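Local atomic coordinates of coenzyme A transferase (Yersinia pestis, PDB entry 3QLI), a protein that probably transfers coenzyme A between acyl-CoA thioesters and free carboxylic acids such as acetate. Residues 261-275 with 291-305. Sequence-based numbering, arbitrary orientation.
Sequences IHTEVLNPGLVDLIR and SVFTFAMGQQEMYEY
The loop bearing E264, the glutamate that forms a covalent link with CoA in this enzyme, runs alongside 291-305, each segment passing from strand to helix. I261 O accepts V292 N, and V292 O in turn accepts T263 N at 3.0 Å. E264 O takes two donors, T294 N (2.9 Å) and F295 N (3.2 Å), the latter nearly along the C=O axis. The F295 N bond begins a short parallel pairing of 265-266 with 295-296, continued by L266 N to F295 O and M297 N to L266 O. The E264 side chain extends with CG anti to the backbone N (chi1 -178°), bringing OE2 to the edge of the F295 ring, 3.6 Å from CE2, with carboxylate and ring nearly coplanar; OE1 is hydrogen-bonded to N321 ND2. V265 CG2 lies over one face of the same ring and also meets M297 CE. On the other side of the two-stranded sheet, L266 CD2 sits above the F293 ring in a CH-pi contact, 4.1 Å from its centroid. Farther on, M302 SD lies against P268 N and N267 C, each 3.5 Å away, at the start of helix 268-275. M302 CG meets V271 CG2, and V271 CG1 reaches CD2 of the Y305 ring at 3.4 Å. A bend at chi3 (-58°) folds the R275 guanidinium over the Y305 face as a cation-pi pair, CZ 4.8 Å from the centroid. Backbone bonds on both flanks of E264 and the double grip on its carbonyl probably fix where its side chain begins, while the N321 hydrogen bond, with the F295 edge alongside, would limit rotation of the CoA-linking carboxylate.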
loop_
_atom_site.group_PDB
_atom_site.type_symbol
_atom_site.label_atom_id
_atom_site.label_comp_id
_atom_site.label_asym_id
_atom_site.label_seq_id
_atom_site.Cartn_x
_atom_site.Cartn_y
_atom_site.Cartn_z
ATOM N N ILE A 261 19.081 10.378 9.111
ATOM C CA ILE A 261 18.973 9.152 8.329
ATOM C C ILE A 261 17.951 8.210 8.953
ATOM O O ILE A 261 18.023 7.904 10.142
ATOM C CB ILE A 261 20.329 8.406 8.237
ATOM C CG1 ILE A 261 21.317 9.169 7.342
ATOM C CG2 ILE A 261 20.130 6.976 7.693
ATOM C CD1 ILE A 261 22.713 8.565 7.340
ATOM N N HIS A 262 16.985 7.787 8.146
ATOM C CA HIS A 262 16.098 6.676 8.491
ATOM C C HIS A 262 15.832 5.953 7.186
ATOM O O HIS A 262 14.963 6.353 6.389
ATOM C CB HIS A 262 14.788 7.183 9.108
ATOM C CG HIS A 262 13.822 6.089 9.455
ATOM N ND1 HIS A 262 13.538 5.724 10.755
ATOM C CD2 HIS A 262 13.080 5.273 8.666
ATOM C CE1 HIS A 262 12.655 4.740 10.751
ATOM N NE2 HIS A 262 12.352 4.454 9.494
ATOM N N THR A 263 16.603 4.897 6.958
ATOM C CA THR A 263 16.691 4.294 5.647
ATOM C C THR A 263 16.494 2.792 5.793
ATOM O O THR A 263 16.709 2.239 6.874
ATOM C CB THR A 263 18.065 4.613 5.033
ATOM O OG1 THR A 263 18.096 4.191 3.663
ATOM C CG2 THR A 263 19.199 3.941 5.843
ATOM N N GLU A 264 16.053 2.131 4.727
ATOM C CA GLU A 264 15.989 0.672 4.766
ATOM C C GLU A 264 17.402 0.112 4.672
ATOM O O GLU A 264 17.876 -0.550 5.593
ATOM C CB GLU A 264 15.123 0.126 3.637
ATOM C CG GLU A 264 14.974 -1.409 3.661
ATOM C CD GLU A 264 14.402 -1.934 2.352
ATOM O OE1 GLU A 264 13.273 -1.543 1.997
ATOM O OE2 GLU A 264 15.096 -2.722 1.678
ATOM N N VAL A 265 18.078 0.384 3.560
ATOM C CA VAL A 265 19.468 -0.038 3.411
ATOM C C VAL A 265 20.442 1.116 3.691
ATOM O O VAL A 265 20.272 2.240 3.190
ATOM C CB VAL A 265 19.759 -0.628 1.998
ATOM C CG1 VAL A 265 19.629 0.437 0.950
ATOM C CG2 VAL A 265 21.170 -1.228 1.933
ATOM N N LEU A 266 21.462 0.831 4.493
ATOM C CA LEU A 266 22.541 1.794 4.723
ATOM C C LEU A 266 23.633 1.547 3.683
ATOM O O LEU A 266 24.116 0.416 3.541
ATOM C CB LEU A 266 23.120 1.658 6.125
ATOM C CG LEU A 266 24.176 2.682 6.570
ATOM C CD1 LEU A 266 23.571 4.088 6.651
ATOM C CD2 LEU A 266 24.758 2.289 7.937
ATOM N N ASN A 267 23.986 2.599 2.945
ATOM C CA ASN A 267 24.927 2.504 1.824
ATOM C C ASN A 267 26.152 3.397 2.038
ATOM O O ASN A 267 26.154 4.259 2.924
ATOM C CB ASN A 267 24.235 2.871 0.502
ATOM C CG ASN A 267 23.804 4.330 0.453
ATOM O OD1 ASN A 267 24.027 5.086 1.394
ATOM N ND2 ASN A 267 23.196 4.735 -0.660
ATOM N N PRO A 268 27.204 3.191 1.239
ATOM C CA PRO A 268 28.425 3.991 1.417
ATOM C C PRO A 268 28.212 5.510 1.298
ATOM O O PRO A 268 28.876 6.273 2.001
ATOM C CB PRO A 268 29.333 3.480 0.295
ATOM C CG PRO A 268 28.917 2.011 0.157
ATOM C CD PRO A 268 27.409 2.053 0.320
ATOM N N GLY A 269 27.305 5.942 0.433
ATOM C CA GLY A 269 27.018 7.363 0.299
ATOM C C GLY A 269 26.487 7.983 1.580
ATOM O O GLY A 269 26.935 9.056 1.996
ATOM N N LEU A 270 25.522 7.313 2.213
ATOM C CA LEU A 270 24.956 7.817 3.453
ATOM C C LEU A 270 26.006 7.833 4.550
ATOM O O LEU A 270 26.051 8.750 5.370
ATOM C CB LEU A 270 23.745 6.974 3.891
ATOM C CG LEU A 270 22.446 7.221 3.117
ATOM C CD1 LEU A 270 21.328 6.301 3.605
ATOM C CD2 LEU A 270 22.031 8.702 3.204
ATOM N N VAL A 271 26.854 6.814 4.573
ATOM C CA VAL A 271 27.853 6.723 5.622
ATOM C C VAL A 271 28.875 7.839 5.435
ATOM O O VAL A 271 29.420 8.372 6.409
ATOM C CB VAL A 271 28.528 5.343 5.621
ATOM C CG1 VAL A 271 29.793 5.369 6.473
ATOM C CG2 VAL A 271 27.547 4.291 6.131
ATOM N N ASP A 272 29.117 8.218 4.182
ATOM C CA ASP A 272 30.030 9.344 3.915
ATOM C C ASP A 272 29.500 10.637 4.550
ATOM O O ASP A 272 30.259 11.418 5.146
ATOM C CB ASP A 272 30.240 9.519 2.408
ATOM C CG ASP A 272 31.246 10.601 2.081
ATOM O OD1 ASP A 272 32.454 10.388 2.324
ATOM O OD2 ASP A 272 30.831 11.662 1.569
ATOM N N LEU A 273 28.187 10.858 4.445
ATOM C CA LEU A 273 27.580 12.045 5.034
ATOM C C LEU A 273 27.665 12.017 6.562
ATOM O O LEU A 273 27.822 13.059 7.201
ATOM C CB LEU A 273 26.136 12.217 4.563
ATOM C CG LEU A 273 25.949 12.388 3.050
ATOM C CD1 LEU A 273 24.460 12.498 2.715
ATOM C CD2 LEU A 273 26.709 13.611 2.545
ATOM N N ILE A 274 27.573 10.827 7.149
ATOM C CA ILE A 274 27.787 10.699 8.592
ATOM C C ILE A 274 29.223 11.103 8.935
ATOM O O ILE A 274 29.459 11.945 9.803
ATOM C CB ILE A 274 27.537 9.265 9.085
ATOM C CG1 ILE A 274 26.068 8.867 8.886
ATOM C CG2 ILE A 274 27.886 9.150 10.567
ATOM C CD1 ILE A 274 25.776 7.414 9.309
ATOM N N ARG A 275 30.176 10.507 8.228
ATOM C CA ARG A 275 31.598 10.799 8.430
ATOM C C ARG A 275 31.925 12.294 8.287
ATOM O O ARG A 275 32.753 12.840 9.027
ATOM C CB ARG A 275 32.425 9.961 7.450
ATOM C CG ARG A 275 33.926 10.080 7.592
ATOM C CD ARG A 275 34.640 9.211 6.547
ATOM N NE ARG A 275 34.284 7.791 6.634
ATOM C CZ ARG A 275 33.654 7.108 5.676
ATOM N NH1 ARG A 275 33.302 7.703 4.541
ATOM N NH2 ARG A 275 33.386 5.822 5.844
ATOM N N SER A 291 21.531 7.410 13.357
ATOM C CA SER A 291 21.151 7.022 12.006
ATOM C C SER A 291 20.553 5.619 12.062
ATOM O O SER A 291 21.199 4.680 12.534
ATOM C CB SER A 291 22.367 7.030 11.072
ATOM O OG SER A 291 22.881 8.339 10.890
ATOM N N VAL A 292 19.314 5.489 11.600
ATOM C CA VAL A 292 18.585 4.214 11.671
ATOM C C VAL A 292 18.557 3.528 10.312
ATOM O O VAL A 292 18.346 4.192 9.280
ATOM C CB VAL A 292 17.139 4.442 12.184
ATOM C CG1 VAL A 292 16.278 3.208 11.979
ATOM C CG2 VAL A 292 17.163 4.846 13.662
ATOM N N PHE A 293 18.788 2.206 10.312
ATOM C CA PHE A 293 18.751 1.392 9.096
ATOM C C PHE A 293 18.339 -0.033 9.476
ATOM O O PHE A 293 18.390 -0.397 10.650
ATOM C CB PHE A 293 20.121 1.367 8.399
ATOM C CG PHE A 293 21.172 0.562 9.143
ATOM C CD1 PHE A 293 21.529 -0.709 8.712
ATOM C CD2 PHE A 293 21.783 1.078 10.290
ATOM C CE1 PHE A 293 22.485 -1.459 9.392
ATOM C CE2 PHE A 293 22.745 0.340 10.984
ATOM C CZ PHE A 293 23.098 -0.932 10.535
ATOM N N THR A 294 17.924 -0.835 8.499
ATOM C CA THR A 294 17.540 -2.214 8.809
ATOM C C THR A 294 18.516 -3.275 8.273
ATOM O O THR A 294 18.644 -4.342 8.863
ATOM C CB THR A 294 16.074 -2.534 8.418
ATOM O OG1 THR A 294 15.576 -3.567 9.275
ATOM C CG2 THR A 294 15.944 -2.964 6.954
ATOM N N PHE A 295 19.205 -2.981 7.175
ATOM C CA PHE A 295 20.382 -3.770 6.794
ATOM C C PHE A 295 21.354 -2.902 5.977
ATOM O O PHE A 295 20.970 -1.845 5.450
ATOM C CB PHE A 295 19.992 -5.099 6.105
ATOM C CG PHE A 295 19.618 -4.965 4.645
ATOM C CD1 PHE A 295 20.521 -5.331 3.652
ATOM C CD2 PHE A 295 18.368 -4.490 4.266
ATOM C CE1 PHE A 295 20.194 -5.219 2.307
ATOM C CE2 PHE A 295 18.025 -4.381 2.921
ATOM C CZ PHE A 295 18.936 -4.748 1.941
ATOM N N ALA A 296 22.615 -3.327 5.910
ATOM C CA ALA A 296 23.658 -2.522 5.275
ATOM C C ALA A 296 24.350 -3.287 4.156
ATOM O O ALA A 296 24.604 -4.479 4.285
ATOM C CB ALA A 296 24.680 -2.099 6.303
ATOM N N MET A 297 24.677 -2.582 3.075
ATOM C CA MET A 297 25.435 -3.158 1.960
ATOM C C MET A 297 26.448 -2.123 1.526
ATOM O O MET A 297 26.146 -0.948 1.531
ATOM C CB MET A 297 24.508 -3.475 0.776
ATOM C CG MET A 297 23.470 -4.574 1.065
ATOM S SD MET A 297 22.625 -5.151 -0.431
ATOM C CE MET A 297 21.562 -3.788 -0.817
ATOM N N GLY A 298 27.652 -2.545 1.164
ATOM C CA GLY A 298 28.661 -1.580 0.754
ATOM C C GLY A 298 30.001 -2.245 0.520
ATOM O O GLY A 298 30.052 -3.378 0.031
ATOM N N GLN A 299 31.079 -1.545 0.872
ATOM C CA GLN A 299 32.429 -2.087 0.735
ATOM C C GLN A 299 33.156 -2.111 2.079
ATOM O O GLN A 299 32.641 -1.607 3.079
ATOM C CB GLN A 299 33.227 -1.323 -0.330
ATOM C CG GLN A 299 32.588 -1.357 -1.736
ATOM C CD GLN A 299 31.570 -0.239 -1.954
ATOM O OE1 GLN A 299 31.773 0.887 -1.517
ATOM N NE2 GLN A 299 30.471 -0.554 -2.627
ATOM N N GLN A 300 34.335 -2.730 2.113
ATOM C CA GLN A 300 35.021 -2.962 3.380
ATOM C C GLN A 300 35.159 -1.700 4.216
ATOM O O GLN A 300 35.010 -1.735 5.440
ATOM C CB GLN A 300 36.407 -3.569 3.165
ATOM C CG GLN A 300 37.114 -3.856 4.482
ATOM C CD GLN A 300 38.306 -4.786 4.331
ATOM O OE1 GLN A 300 38.257 -5.955 4.746
ATOM N NE2 GLN A 300 39.389 -4.273 3.742
ATOM N N GLU A 301 35.470 -0.590 3.556
ATOM C CA GLU A 301 35.659 0.664 4.271
ATOM C C GLU A 301 34.398 1.053 5.039
ATOM O O GLU A 301 34.474 1.530 6.168
ATOM C CB GLU A 301 36.045 1.787 3.311
ATOM C CG GLU A 301 35.724 3.161 3.855
ATOM C CD GLU A 301 36.501 4.269 3.169
ATOM O OE1 GLU A 301 36.044 4.756 2.109
ATOM O OE2 GLU A 301 37.566 4.655 3.700
ATOM N N MET A 302 33.236 0.860 4.424
ATOM C CA MET A 302 31.988 1.189 5.102
ATOM C C MET A 302 31.707 0.200 6.233
ATOM O O MET A 302 31.277 0.593 7.317
ATOM C CB MET A 302 30.806 1.201 4.129
ATOM C CG MET A 302 29.506 1.600 4.810
ATOM S SD MET A 302 28.033 1.098 3.902
ATOM C CE MET A 302 27.913 -0.606 4.424
ATOM N N TYR A 303 31.930 -1.088 5.979
ATOM C CA TYR A 303 31.694 -2.092 7.016
ATOM C C TYR A 303 32.540 -1.835 8.276
ATOM O O TYR A 303 32.042 -1.943 9.409
ATOM C CB TYR A 303 31.960 -3.508 6.487
ATOM C CG TYR A 303 31.071 -3.963 5.342
ATOM C CD1 TYR A 303 29.694 -3.767 5.376
ATOM C CD2 TYR A 303 31.614 -4.614 4.230
ATOM C CE1 TYR A 303 28.879 -4.199 4.328
ATOM C CE2 TYR A 303 30.810 -5.042 3.175
ATOM C CZ TYR A 303 29.445 -4.833 3.232
ATOM O OH TYR A 303 28.641 -5.270 2.198
ATOM N N GLU A 304 33.820 -1.519 8.084
ATOM C CA GLU A 304 34.718 -1.249 9.206
ATOM C C GLU A 304 34.235 -0.053 10.015
ATOM O O GLU A 304 34.299 -0.045 11.251
ATOM C CB GLU A 304 36.148 -1.009 8.715
ATOM C CG GLU A 304 36.814 -2.249 8.133
ATOM C CD GLU A 304 38.094 -1.939 7.359
ATOM O OE1 GLU A 304 38.832 -2.897 7.031
ATOM O OE2 GLU A 304 38.359 -0.745 7.067
ATOM N N TYR A 305 33.744 0.954 9.305
ATOM C CA TYR A 305 33.268 2.177 9.936
ATOM C C TYR A 305 32.072 1.956 10.877
ATOM O O TYR A 305 31.902 2.689 11.850
ATOM C CB TYR A 305 32.928 3.233 8.874
ATOM C CG TYR A 305 32.552 4.568 9.480
ATOM C CD1 TYR A 305 33.531 5.423 9.989
ATOM C CD2 TYR A 305 31.225 4.973 9.552
ATOM C CE1 TYR A 305 33.194 6.645 10.554
ATOM C CE2 TYR A 305 30.879 6.189 10.118
ATOM C CZ TYR A 305 31.870 7.021 10.615
ATOM O OH TYR A 305 31.530 8.237 11.176
#